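Local coordinates for indole-3-acetic acid-amido synthetase GH3.15 (Arabidopsis thaliana, PDB 6E1Q), which conjugates glutamine to the auxin precursor indole-3-butyric acid and the herbicide 2,4-DB, and possibly cysteine to the former, in an ATP-dependent adenylating reaction, at residues V65-I70 with V104-P109; L95-T100 with G327-F332; T148-T153 with M158-V163; S323-Y326 with C331-G334. One frame throughout, in Å; residues are numbered along the deposited sequence. Where two conformers were deposited one is given.

Contact 1: V65-I70 with V104-P109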
loop_
_atom_site.group_PDB
_atom_site.type_symbol
_atom_site.label_atom_id
_atom_site.label_comp_id
_atom_site.label_asym_id
_atom_site.label_seq_id
_atom_site.Cartn_x
_atom_site.Cartn_y
_atom_site.Cartn_z
ATOM N N VAL A 65 16.658 6.757 -15.216
ATOM C CA VAL A 65 16.213 5.499 -15.789
ATOM C C VAL A 65 14.933 5.039 -15.114
ATOM O O VAL A 65 14.570 5.504 -14.031
ATOM C CB VAL A 65 17.295 4.411 -15.667
ATOM C CG1 VAL A 65 18.514 4.813 -16.455
ATOM C CG2 VAL A 65 17.643 4.179 -14.196
ATOM N N THR A 66 14.248 4.111 -15.784
ATOM C CA THR A 66 13.135 3.353 -15.234
ATOM C C THR A 66 13.571 1.910 -15.021
ATOM O O THR A 66 14.645 1.498 -15.464
ATOM C CB THR A 66 11.921 3.366 -16.163
ATOM O OG1 THR A 66 12.293 2.795 -17.425
ATOM C CG2 THR A 66 11.387 4.783 -16.358
ATOM N N TYR A 67 12.703 1.135 -14.358
ATOM C CA TYR A 67 12.950 -0.295 -14.205
ATOM C C TYR A 67 13.209 -0.954 -15.551
ATOM O O TYR A 67 14.101 -1.807 -15.672
ATOM C CB TYR A 67 11.771 -0.973 -13.516
ATOM C CG TYR A 67 12.062 -2.425 -13.209
ATOM C CD1 TYR A 67 12.785 -2.776 -12.084
ATOM C CD2 TYR A 67 11.658 -3.444 -14.078
ATOM C CE1 TYR A 67 13.066 -4.105 -11.800
ATOM C CE2 TYR A 67 11.937 -4.778 -13.801
ATOM C CZ TYR A 67 12.644 -5.094 -12.652
ATOM O OH TYR A 67 12.934 -6.394 -12.339
ATOM N N GLU A 68 12.464 -0.548 -16.582
ATOM C CA GLU A 68 12.641 -1.141 -17.905
ATOM C C GLU A 68 14.076 -0.996 -18.400
ATOM O O GLU A 68 14.609 -1.904 -19.050
ATOM C CB GLU A 68 11.679 -0.497 -18.902
ATOM C CG GLU A 68 10.228 -0.928 -18.782
ATOM C CD GLU A 68 9.580 -0.532 -17.464
ATOM O OE1 GLU A 68 8.598 -1.197 -17.092
ATOM O OE2 GLU A 68 10.032 0.433 -16.804
ATOM N N ASP A 69 14.724 0.134 -18.107
ATOM C CA ASP A 69 16.058 0.357 -18.658
ATOM C C ASP A 69 17.112 -0.492 -17.958
ATOM O O ASP A 69 18.155 -0.782 -18.545
ATOM C CB ASP A 69 16.464 1.833 -18.558
ATOM C CG ASP A 69 15.464 2.775 -19.203
ATOM O OD1 ASP A 69 15.087 2.568 -20.380
ATOM O OD2 ASP A 69 15.065 3.743 -18.518
ATOM N N ILE A 70 16.896 -0.860 -16.698
ATOM C CA ILE A 70 17.922 -1.567 -15.946
ATOM C C ILE A 70 17.551 -3.014 -15.650
ATOM O O ILE A 70 18.322 -3.713 -14.978
ATOM C CB ILE A 70 18.284 -0.808 -14.652
ATOM C CG1 ILE A 70 17.048 -0.484 -13.814
ATOM C CG2 ILE A 70 18.975 0.507 -15.001
ATOM C CD1 ILE A 70 16.693 -1.523 -12.797
ATOM N N VAL A 104 4.626 -8.390 -15.018
ATOM C CA VAL A 104 4.974 -9.115 -13.848
ATOM C C VAL A 104 5.597 -8.221 -12.797
ATOM O O VAL A 104 6.037 -7.165 -13.070
ATOM C CB VAL A 104 5.885 -10.263 -14.212
ATOM C CG1 VAL A 104 5.119 -11.226 -15.081
ATOM C CG2 VAL A 104 7.102 -9.761 -14.954
ATOM N N PRO A 105 5.609 -8.669 -11.583
ATOM C CA PRO A 105 6.203 -7.867 -10.514
ATOM C C PRO A 105 7.660 -7.544 -10.809
ATOM O O PRO A 105 8.380 -8.324 -11.430
ATOM C CB PRO A 105 6.046 -8.758 -9.274
ATOM C CG PRO A 105 5.575 -10.111 -9.788
ATOM C CD PRO A 105 4.857 -9.817 -11.051
ATOM N N LYS A 106 8.072 -6.344 -10.424
ATOM C CA LYS A 106 9.477 -5.998 -10.512
ATOM C C LYS A 106 10.253 -6.779 -9.460
ATOM O O LYS A 106 9.757 -7.038 -8.361
ATOM C CB LYS A 106 9.694 -4.497 -10.294
ATOM C CG LYS A 106 8.943 -3.541 -11.226
ATOM C CD LYS A 106 9.163 -2.088 -10.754
ATOM C CE LYS A 106 8.540 -1.066 -11.699
ATOM N NZ LYS A 106 8.996 0.333 -11.391
ATOM N N LEU A 107 11.470 -7.166 -9.813
ATOM C CA LEU A 107 12.407 -7.799 -8.894
ATOM C C LEU A 107 13.485 -6.776 -8.556
ATOM O O LEU A 107 14.190 -6.295 -9.446
ATOM C CB LEU A 107 13.012 -9.069 -9.507
ATOM C CG LEU A 107 12.039 -10.195 -9.890
ATOM C CD1 LEU A 107 12.811 -11.427 -10.328
ATOM C CD2 LEU A 107 11.094 -10.546 -8.726
ATOM N N ILE A 108 13.586 -6.418 -7.285
ATOM C CA ILE A 108 14.438 -5.317 -6.857
ATOM C C ILE A 108 15.545 -5.848 -5.945
ATOM O O ILE A 108 15.258 -6.450 -4.903
ATOM C CB ILE A 108 13.622 -4.224 -6.149
ATOM C CG1 ILE A 108 12.594 -3.609 -7.116
ATOM C CG2 ILE A 108 14.543 -3.144 -5.606
ATOM C CD1 ILE A 108 13.218 -2.909 -8.308
ATOM N N PRO A 109 16.817 -5.638 -6.281
ATOM C CA PRO A 109 17.905 -6.077 -5.393
ATOM C C PRO A 109 17.850 -5.383 -4.042
ATOM O O PRO A 109 17.481 -4.210 -3.946
ATOM C CB PRO A 109 19.174 -5.687 -6.160
ATOM C CG PRO A 109 18.733 -5.561 -7.593
ATOM C CD PRO A 109 17.313 -5.063 -7.541
HETATM O O HOH W 1 10.639 2.526 -12.723
#
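Y67 reaches from the first turn of helix 67-78 to strand 105-111, where K106, L107 and I108 receive its ring and hydroxyl. One residue earlier, T66 holds the N-cap position, and D69, in the first turn, folds its carboxylate back to take the N-H of this residue, with T66 N 2.9 Å from D69 OD2. Y67 itself carries the contact. A water accepts from both Y67 N and K106 NZ, the latter also bonded to Y404 OH. With CG anti to the backbone N, chi1 -174° lays the ring along K106, with the hydroxyl at L107. K106 CB lies over one face, 3.8 Å from the Y67 ring centroid, in a CH-pi contact. The lysine runs extended in the opposite direction to the tyrosine, bringing K106 CE to 3.7 Å from Y67 CB. The strand belongs to a four-stranded sheet beside the ATP site, at whose outer edge it pairs with strand 91-97. Here L107 N donates to Y67 OH at 3.0 Å with an N-H...O angle of 159°, while I108 CD1 approaches Y67 CE1 obliquely at 3.7 Å. A phenylalanine in place of this tyrosine would probably leave L107 N without its acceptor and lose this direct hydrogen bond between helix and strand. E68 follows in two conformers, in one of which its OE2 stands 5.5 Å from K106 NZ, opposite charges that do not meet.

Contact 2: L95-T100 with G327-F332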
loop_
_atom_site.group_PDB
_atom_site.type_symbol
_atom_site.label_atom_id
_atom_site.label_comp_id
_atom_site.label_asym_id
_atom_site.label_seq_id
_atom_site.Cartn_x
_atom_site.Cartn_y
_atom_site.Cartn_z
ATOM N N LEU A 95 13.536 -8.557 -4.056
ATOM C CA LEU A 95 12.230 -8.216 -3.524
ATOM C C LEU A 95 11.194 -8.214 -4.645
ATOM O O LEU A 95 11.403 -7.578 -5.683
ATOM C CB LEU A 95 12.280 -6.849 -2.850
ATOM C CG LEU A 95 13.158 -6.709 -1.602
ATOM C CD1 LEU A 95 13.055 -5.292 -1.041
ATOM C CD2 LEU A 95 12.826 -7.720 -0.511
ATOM N N THR A 96 10.103 -8.959 -4.457
ATOM C CA THR A 96 8.993 -8.933 -5.397
ATOM C C THR A 96 8.073 -7.779 -5.027
ATOM O O THR A 96 7.448 -7.801 -3.965
ATOM C CB THR A 96 8.225 -10.245 -5.384
ATOM O OG1 THR A 96 9.137 -11.309 -5.632
ATOM C CG2 THR A 96 7.209 -10.237 -6.470
ATOM N N SER A 97 7.979 -6.804 -5.908
ATOM C CA SER A 97 7.226 -5.593 -5.638
ATOM C C SER A 97 5.820 -5.712 -6.213
ATOM O O SER A 97 5.566 -6.503 -7.128
ATOM C CB SER A 97 7.960 -4.385 -6.231
ATOM O OG SER A 97 7.084 -3.321 -6.522
ATOM N N SER A 98 4.900 -4.956 -5.622
ATOM C CA SER A 98 3.720 -4.523 -6.352
ATOM C C SER A 98 4.138 -3.450 -7.350
ATOM O O SER A 98 5.140 -2.754 -7.166
ATOM C CB SER A 98 2.658 -3.967 -5.407
ATOM O OG SER A 98 2.933 -2.609 -5.107
ATOM N N GLY A 99 3.364 -3.309 -8.412
ATOM C CA GLY A 99 3.848 -2.485 -9.499
ATOM C C GLY A 99 4.741 -3.330 -10.379
ATOM O O GLY A 99 5.635 -4.023 -9.881
ATOM N N THR A 100 4.495 -3.300 -11.658
ATOM C CA THR A 100 5.154 -4.158 -12.556
ATOM C C THR A 100 5.925 -3.590 -13.698
ATOM O O THR A 100 5.944 -2.428 -13.941
ATOM C CB THR A 100 4.084 -4.963 -13.232
ATOM O OG1 THR A 100 3.236 -4.052 -13.912
ATOM C CG2 THR A 100 3.282 -5.677 -12.228
ATOM N N GLY A 327 7.508 4.417 1.531
ATOM C CA GLY A 327 8.630 3.626 1.055
ATOM C C GLY A 327 8.229 2.693 -0.068
ATOM O O GLY A 327 7.067 2.613 -0.465
ATOM N N SER A 328 9.224 1.983 -0.589
ATOM C CA SER A 328 9.018 1.049 -1.684
ATOM C C SER A 328 10.116 0.012 -1.581
ATOM O O SER A 328 11.060 0.170 -0.803
ATOM C CB SER A 328 9.042 1.746 -3.052
ATOM O OG SER A 328 10.331 2.295 -3.294
ATOM N N SER A 329 9.983 -1.065 -2.364
ATOM C CA SER A 329 11.050 -2.059 -2.409
ATOM C C SER A 329 12.382 -1.393 -2.696
ATOM O O SER A 329 13.399 -1.748 -2.099
ATOM C CB SER A 329 10.753 -3.129 -3.465
ATOM O OG SER A 329 9.630 -3.899 -3.078
ATOM N N GLU A 330 12.373 -0.390 -3.585
ATOM C CA GLU A 330 13.600 0.256 -4.047
ATOM C C GLU A 330 14.232 1.140 -2.973
ATOM O O GLU A 330 15.463 1.283 -2.924
ATOM C CB GLU A 330 13.292 1.091 -5.294
ATOM C CG GLU A 330 12.849 0.274 -6.530
ATOM C CD GLU A 330 11.339 0.213 -6.716
ATOM O OE1 GLU A 330 10.884 0.016 -7.870
ATOM O OE2 GLU A 330 10.614 0.358 -5.711
ATOM N N CYS A 331 13.422 1.757 -2.121
ATOM C CA CYS A 331 13.968 2.730 -1.179
ATOM C C CYS A 331 12.964 3.039 -0.085
ATOM O O CYS A 331 11.802 3.330 -0.381
ATOM C CB CYS A 331 14.342 4.033 -1.902
ATOM S SG CYS A 331 15.529 5.020 -0.980
ATOM N N PHE A 332 13.392 3.004 1.172
ATOM C CA PHE A 332 12.590 3.610 2.233
ATOM C C PHE A 332 12.810 5.114 2.200
ATOM O O PHE A 332 13.954 5.575 2.239
ATOM C CB PHE A 332 12.972 3.069 3.608
ATOM C CG PHE A 332 12.087 3.563 4.697
ATOM C CD1 PHE A 332 10.736 3.255 4.699
ATOM C CD2 PHE A 332 12.585 4.365 5.707
ATOM C CE1 PHE A 332 9.905 3.723 5.699
ATOM C CE2 PHE A 332 11.752 4.832 6.712
ATOM C CZ PHE A 332 10.416 4.507 6.707
HETATM O O HOH W 2 8.052 -6.284 -1.741
#
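S329 points its side chain at strand 91-97 and meets L95 and S97, two alternate residues whose side chains leave the strand on the same side. The hydroxyl, anti to its own carbonyl carbon (chi1 -67°), comes up beside the methylene of S97, with S329 OG 3.6 Å from S97 CB. L95 lies alongside, its CD1 methyl packing against the serine at 4.0 Å from S329 CB and 3.7 Å from S329 O. That carbonyl oxygen is bonded to R118 NH2. Both segments contribute to the ATP site: S97 and S98 on one side, and on the other G327 to E330, the turn joining strands 321-327 and 332-335. Together with the preceding tyrosine, Y326-E330 (YGSSE) resembles the Tyr-Gly-x-Thr-Glu motif of the ANL adenylating enzymes. A water bridges the two segments, giving a hydrogen to T96 O at 2.8 Å and bonding S329 OG at 3.2 Å. E330 points its CB away from the strand, and its carboxylate is pinned from two directions. S328 OG donates to E330 OE2 at 3.1 Å, arriving on the anti side and 30° out of the carboxylate plane, while E330 OE1 is bonded to Y404 OH.

Contact 3: T148-T153 with M158-V163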
loop_
_atom_site.group_PDB
_atom_site.type_symbol
_atom_site.label_atom_id
_atom_site.label_comp_id
_atom_site.label_asym_id
_atom_site.label_seq_id
_atom_site.Cartn_x
_atom_site.Cartn_y
_atom_site.Cartn_z
ATOM N N THR A 148 1.824 -16.634 0.594
ATOM C CA THR A 148 1.314 -17.904 0.094
ATOM C C THR A 148 2.309 -18.659 -0.775
ATOM O O THR A 148 2.080 -19.843 -1.054
ATOM C CB THR A 148 0.020 -17.685 -0.702
ATOM O OG1 THR A 148 0.309 -16.970 -1.912
ATOM C CG2 THR A 148 -0.967 -16.890 0.128
ATOM N N ARG A 149 3.387 -18.010 -1.210
ATOM C CA ARG A 149 4.452 -18.671 -1.948
ATOM C C ARG A 149 5.645 -17.729 -2.048
ATOM O O ARG A 149 5.533 -16.512 -1.842
ATOM C CB ARG A 149 3.999 -19.112 -3.351
ATOM C CG ARG A 149 3.720 -17.955 -4.272
ATOM C CD ARG A 149 3.402 -18.371 -5.712
ATOM N NE ARG A 149 3.585 -17.194 -6.559
ATOM C CZ ARG A 149 3.106 -17.042 -7.788
ATOM N NH1 ARG A 149 2.391 -18.007 -8.361
ATOM N NH2 ARG A 149 3.341 -15.903 -8.437
ATOM N N GLU A 150 6.788 -18.328 -2.367
ATOM C CA GLU A 150 8.039 -17.634 -2.619
ATOM C C GLU A 150 8.777 -18.434 -3.687
ATOM O O GLU A 150 8.333 -19.509 -4.093
ATOM C CB GLU A 150 8.868 -17.488 -1.335
ATOM C CG GLU A 150 8.966 -18.776 -0.532
ATOM C CD GLU A 150 10.031 -18.732 0.557
ATOM O OE1 GLU A 150 10.367 -17.619 1.022
ATOM O OE2 GLU A 150 10.527 -19.814 0.951
ATOM N N SER A 151 9.907 -17.906 -4.151
ATOM C CA SER A 151 10.657 -18.595 -5.193
ATOM C C SER A 151 12.136 -18.269 -5.031
ATOM O O SER A 151 12.538 -17.555 -4.104
ATOM C CB SER A 151 10.122 -18.212 -6.580
ATOM O OG SER A 151 10.056 -16.797 -6.737
ATOM N N LYS A 152 12.954 -18.813 -5.929
ATOM C CA LYS A 152 14.353 -18.409 -6.001
ATOM C C LYS A 152 14.801 -18.346 -7.456
ATOM O O LYS A 152 14.240 -19.016 -8.326
ATOM C CB LYS A 152 15.299 -19.325 -5.186
ATOM C CG LYS A 152 15.068 -20.807 -5.246
ATOM C CD LYS A 152 15.924 -21.486 -4.175
ATOM C CE LYS A 152 16.522 -22.806 -4.658
ATOM N NZ LYS A 152 15.572 -23.959 -4.607
ATOM N N THR A 153 15.810 -17.516 -7.708
ATOM C CA THR A 153 16.367 -17.360 -9.045
ATOM C C THR A 153 17.130 -18.617 -9.466
ATOM O O THR A 153 17.321 -19.564 -8.693
ATOM C CB THR A 153 17.293 -16.146 -9.098
ATOM O OG1 THR A 153 18.537 -16.461 -8.442
ATOM C CG2 THR A 153 16.644 -14.948 -8.451
ATOM N N MET A 158 17.162 -15.907 -3.041
ATOM C CA MET A 158 15.776 -15.949 -2.600
ATOM C C MET A 158 15.024 -14.730 -3.117
ATOM O O MET A 158 15.579 -13.644 -3.288
ATOM C CB MET A 158 15.667 -16.008 -1.072
ATOM C CG MET A 158 15.952 -17.377 -0.440
ATOM S SD MET A 158 15.066 -18.802 -1.153
ATOM C CE MET A 158 13.384 -18.479 -0.599
ATOM N N VAL A 159 13.740 -14.927 -3.363
ATOM C CA VAL A 159 12.847 -13.894 -3.859
ATOM C C VAL A 159 11.720 -13.731 -2.844
ATOM O O VAL A 159 10.961 -14.671 -2.611
ATOM C CB VAL A 159 12.295 -14.270 -5.239
ATOM C CG1 VAL A 159 11.430 -13.211 -5.707
ATOM C CG2 VAL A 159 13.428 -14.469 -6.227
ATOM N N ARG A 160 11.595 -12.549 -2.255
ATOM C CA ARG A 160 10.653 -12.359 -1.153
ATOM C C ARG A 160 10.061 -10.967 -1.219
ATOM O O ARG A 160 10.556 -10.098 -1.940
ATOM C CB ARG A 160 11.317 -12.525 0.220
ATOM C CG ARG A 160 11.799 -13.912 0.533
ATOM C CD ARG A 160 12.429 -13.939 1.904
ATOM N NE ARG A 160 12.759 -15.303 2.278
ATOM C CZ ARG A 160 13.992 -15.707 2.549
ATOM N NH1 ARG A 160 14.995 -14.839 2.494
ATOM N NH2 ARG A 160 14.218 -16.972 2.875
ATOM N N THR A 161 9.008 -10.752 -0.423
ATOM C CA THR A 161 8.465 -9.408 -0.252
ATOM C C THR A 161 9.319 -8.632 0.735
ATOM O O THR A 161 10.078 -9.204 1.528
ATOM C CB THR A 161 7.015 -9.436 0.237
ATOM O OG1 THR A 161 6.938 -10.092 1.512
ATOM C CG2 THR A 161 6.129 -10.194 -0.768
ATOM N N MET A 162 9.200 -7.306 0.666
ATOM C CA MET A 162 9.922 -6.457 1.609
ATOM C C MET A 162 9.435 -6.675 3.038
ATOM O O MET A 162 10.244 -6.724 3.981
ATOM C CB MET A 162 9.772 -4.991 1.210
ATOM C CG MET A 162 10.262 -4.047 2.272
ATOM S SD MET A 162 12.056 -3.974 2.184
ATOM C CE MET A 162 12.516 -4.399 3.857
ATOM N N VAL A 163 8.117 -6.809 3.218
ATOM C CA VAL A 163 7.571 -7.070 4.550
ATOM C C VAL A 163 8.157 -8.354 5.124
ATOM O O VAL A 163 8.645 -8.380 6.262
ATOM C CB VAL A 163 6.036 -7.128 4.494
ATOM C CG1 VAL A 163 5.504 -7.591 5.820
ATOM C CG2 VAL A 163 5.477 -5.748 4.113
#
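S151 and V159 form the antiparallel hydrogen-bonded pair of a beta hairpin, strands 151-152 and 158-160, at the outer edge of a mixed four-stranded sheet. V159 N donates to S151 O at 3.0 Å, bent to 145° and tilted from the carbonyl plane. K152 and M158 make the adjoining non-hydrogen-bonded pair, and the methionine reaches across the hairpin along this face. Its CB leaves the strand on the same side as that of K152. M158 CG then settles over one face of the R160 guanidinium, 3.5 Å above its plane and toward the rim. The turn at chi2 (-50°) places M158 SD 4.1 Å from K152 CB, and the bend at chi3 then brings the terminal methyl to E150, where M158 CE lies 3.5 Å from both OE1 and OE2 of the carboxylate. The same carboxylate forms a salt bridge to R160, which lies side by side with E150 and points the same way; the long E150 OE1 to R160 NE separation of 3.6 Å and an interplanar angle of 41° suggest a loose pairing. On the opposite face S151 OG lies 3.7 Å from V159 CB. Beyond R160, T161 caps helix 162-172, whose V163 lines the herbicide-binding pocket. At the turn end of the hairpin T153 OG1 accepts from L157 N, and T153 CG2 rests 3.9 Å from V159 CG2.

Contact 4: S323-Y326 with C331-G334. With CFA ((2,4-dichlorophenoxy)acetic acid), chain D.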
loop_
_atom_site.group_PDB
_atom_site.type_symbol
_atom_site.label_atom_id
_atom_site.label_comp_id
_atom_site.label_asym_id
_atom_site.label_seq_id
_atom_site.Cartn_x
_atom_site.Cartn_y
_atom_site.Cartn_z
ATOM N N SER A 323 -0.863 6.416 9.077
ATOM C CA SER A 323 -0.016 6.008 7.960
ATOM C C SER A 323 1.337 6.662 8.228
ATOM O O SER A 323 1.522 7.864 8.002
ATOM C CB SER A 323 -0.615 6.420 6.615
ATOM O OG SER A 323 0.238 6.052 5.538
ATOM N N SER A 324 2.275 5.867 8.722
ATOM C CA SER A 324 3.522 6.393 9.257
ATOM C C SER A 324 4.666 6.409 8.256
ATOM O O SER A 324 5.642 7.134 8.477
ATOM C CB SER A 324 3.960 5.559 10.463
ATOM O OG SER A 324 3.028 5.699 11.507
ATOM N N PHE A 325 4.593 5.609 7.193
ATOM C CA PHE A 325 5.767 5.309 6.388
ATOM C C PHE A 325 5.490 5.502 4.910
ATOM O O PHE A 325 4.444 5.085 4.405
ATOM C CB PHE A 325 6.244 3.873 6.605
ATOM C CG PHE A 325 6.276 3.445 8.050
ATOM C CD1 PHE A 325 7.370 3.751 8.851
ATOM C CD2 PHE A 325 5.235 2.703 8.593
ATOM C CE1 PHE A 325 7.418 3.345 10.177
ATOM C CE2 PHE A 325 5.277 2.293 9.920
ATOM C CZ PHE A 325 6.371 2.615 10.711
ATOM N N TYR A 326 6.457 6.106 4.214
ATOM C CA TYR A 326 6.428 6.203 2.758
ATOM C C TYR A 326 7.690 5.527 2.236
ATOM O O TYR A 326 8.809 6.006 2.474
ATOM C CB TYR A 326 6.329 7.650 2.268
ATOM C CG TYR A 326 6.485 7.728 0.767
ATOM C CD1 TYR A 326 5.599 7.059 -0.073
ATOM C CD2 TYR A 326 7.528 8.422 0.195
ATOM C CE1 TYR A 326 5.749 7.088 -1.446
ATOM C CE2 TYR A 326 7.686 8.470 -1.184
ATOM C CZ TYR A 326 6.801 7.802 -1.998
ATOM O OH TYR A 326 6.981 7.847 -3.363
ATOM N N CYS A 331 13.422 1.757 -2.121
ATOM C CA CYS A 331 13.968 2.730 -1.179
ATOM C C CYS A 331 12.964 3.039 -0.085
ATOM O O CYS A 331 11.802 3.330 -0.381
ATOM C CB CYS A 331 14.342 4.033 -1.902
ATOM S SG CYS A 331 15.529 5.020 -0.980
ATOM N N PHE A 332 13.392 3.004 1.172
ATOM C CA PHE A 332 12.590 3.610 2.233
ATOM C C PHE A 332 12.810 5.114 2.200
ATOM O O PHE A 332 13.954 5.575 2.239
ATOM C CB PHE A 332 12.972 3.069 3.608
ATOM C CG PHE A 332 12.087 3.563 4.697
ATOM C CD1 PHE A 332 10.736 3.255 4.699
ATOM C CD2 PHE A 332 12.585 4.365 5.707
ATOM C CE1 PHE A 332 9.905 3.723 5.699
ATOM C CE2 PHE A 332 11.752 4.832 6.712
ATOM C CZ PHE A 332 10.416 4.507 6.707
ATOM N N MET A 333 11.730 5.884 2.142
ATOM C CA MET A 333 11.904 7.275 1.736
ATOM C C MET A 333 11.473 8.308 2.762
ATOM O O MET A 333 12.191 9.297 2.953
ATOM C CB MET A 333 11.165 7.521 0.428
ATOM C CG MET A 333 11.967 7.028 -0.753
ATOM S SD MET A 333 11.115 7.122 -2.314
ATOM C CE MET A 333 10.036 5.688 -2.209
ATOM N N GLY A 334 10.329 8.135 3.423
ATOM C CA GLY A 334 9.839 9.194 4.286
ATOM C C GLY A 334 9.037 8.658 5.445
ATOM O O GLY A 334 8.575 7.514 5.428
HETATM C C1 CFA D . 7.509 0.471 4.354
HETATM C C2 CFA D . 6.910 -0.452 5.420
HETATM C "C1'" CFA D . 7.477 -1.262 7.603
HETATM C "C2'" CFA D . 7.192 -2.622 7.675
HETATM C "C3'" CFA D . 6.799 -3.181 8.885
HETATM C "C4'" CFA D . 6.697 -2.389 10.019
HETATM C "C5'" CFA D . 6.988 -1.038 9.944
HETATM CL CL3 CFA D . 7.325 -3.660 6.223
HETATM C "C6'" CFA D . 7.380 -0.480 8.742
HETATM O O1 CFA D . 8.267 1.406 4.711
HETATM O O2 CFA D . 7.258 0.319 3.126
HETATM O "O1'" CFA D . 7.888 -0.662 6.401
HETATM CL CL4 CFA D . 6.196 -3.089 11.585
#
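The hairpin of strands 321-327 and 332-335 sets F325 and F332 together in the acyl-substrate pocket, its strands joined through Y326 and G334. Y326 N donates to G334 O at 2.8 Å and a nearly straight 169°. In return Y326 O accepts two N-H groups, from M333 N at 2.9 Å and from G334 N, both in the carbonyl plane. One residue thus faces two, the signature of a classic beta bulge. M333 lies against the Y326 ring, M333 CB 3.8 Å from Y326 CD2 and M333 SD 4.8 Å from the ring centroid, in an oblique Met-aromatic contact. Y326 OH is hydrogen-bonded to OD2 of D408, itself an ATP-binding residue. F325, with CG anti to the carbonyl carbon (chi1 -45°), turns its ring into the pocket occupied by (2,4-dichlorophenoxy)acetic acid. Ligand atom C6' sits over the centre of one face of this ring, 3.6 Å above its plane, while S324 CB packs toward the rim of the opposite face. F332 meets F325 obliquely, its CZ lying at the edge of the F325 ring and its CE1 3.8 Å from F325 CB. An alanine in place of F325 would probably deprive the chlorinated ring of the aromatic face it lies on and open a gap beside F332 CZ. The edge of F332 also meets the ligand carboxylate: F332 CE1 is 3.0 Å from ligand O1, near the ring plane, where the slightly positive rim of a phenyl group would suit an anionic oxygen. S324 N is bonded to E298, another pocket residue.

Contacts 1, 2 and 3 all reach one four-stranded sheet, ordered 105-111, 91-97, 158-160, 151-152, so contacts 1 and 3 sit at its outer edges, centres about 16 Å apart. Contact 2 lies between them, about 10 Å from contact 1 and 13 Å from contact 3, centre to centre. Backbone pairing of L95 and S97 with I108 and K106, and of T96 with R160, connects the three. Contact 4 shares C331 and F332 with contact 2, their centres about 11 Å apart. Along the chain the segments of contacts 1 and 2 alternate, contact 3 falls between those of contact 2, and contact 4 closes last. The 323-334 hairpin carries both the pocket phenylalanines and the ATP-binding turn facing this sheet.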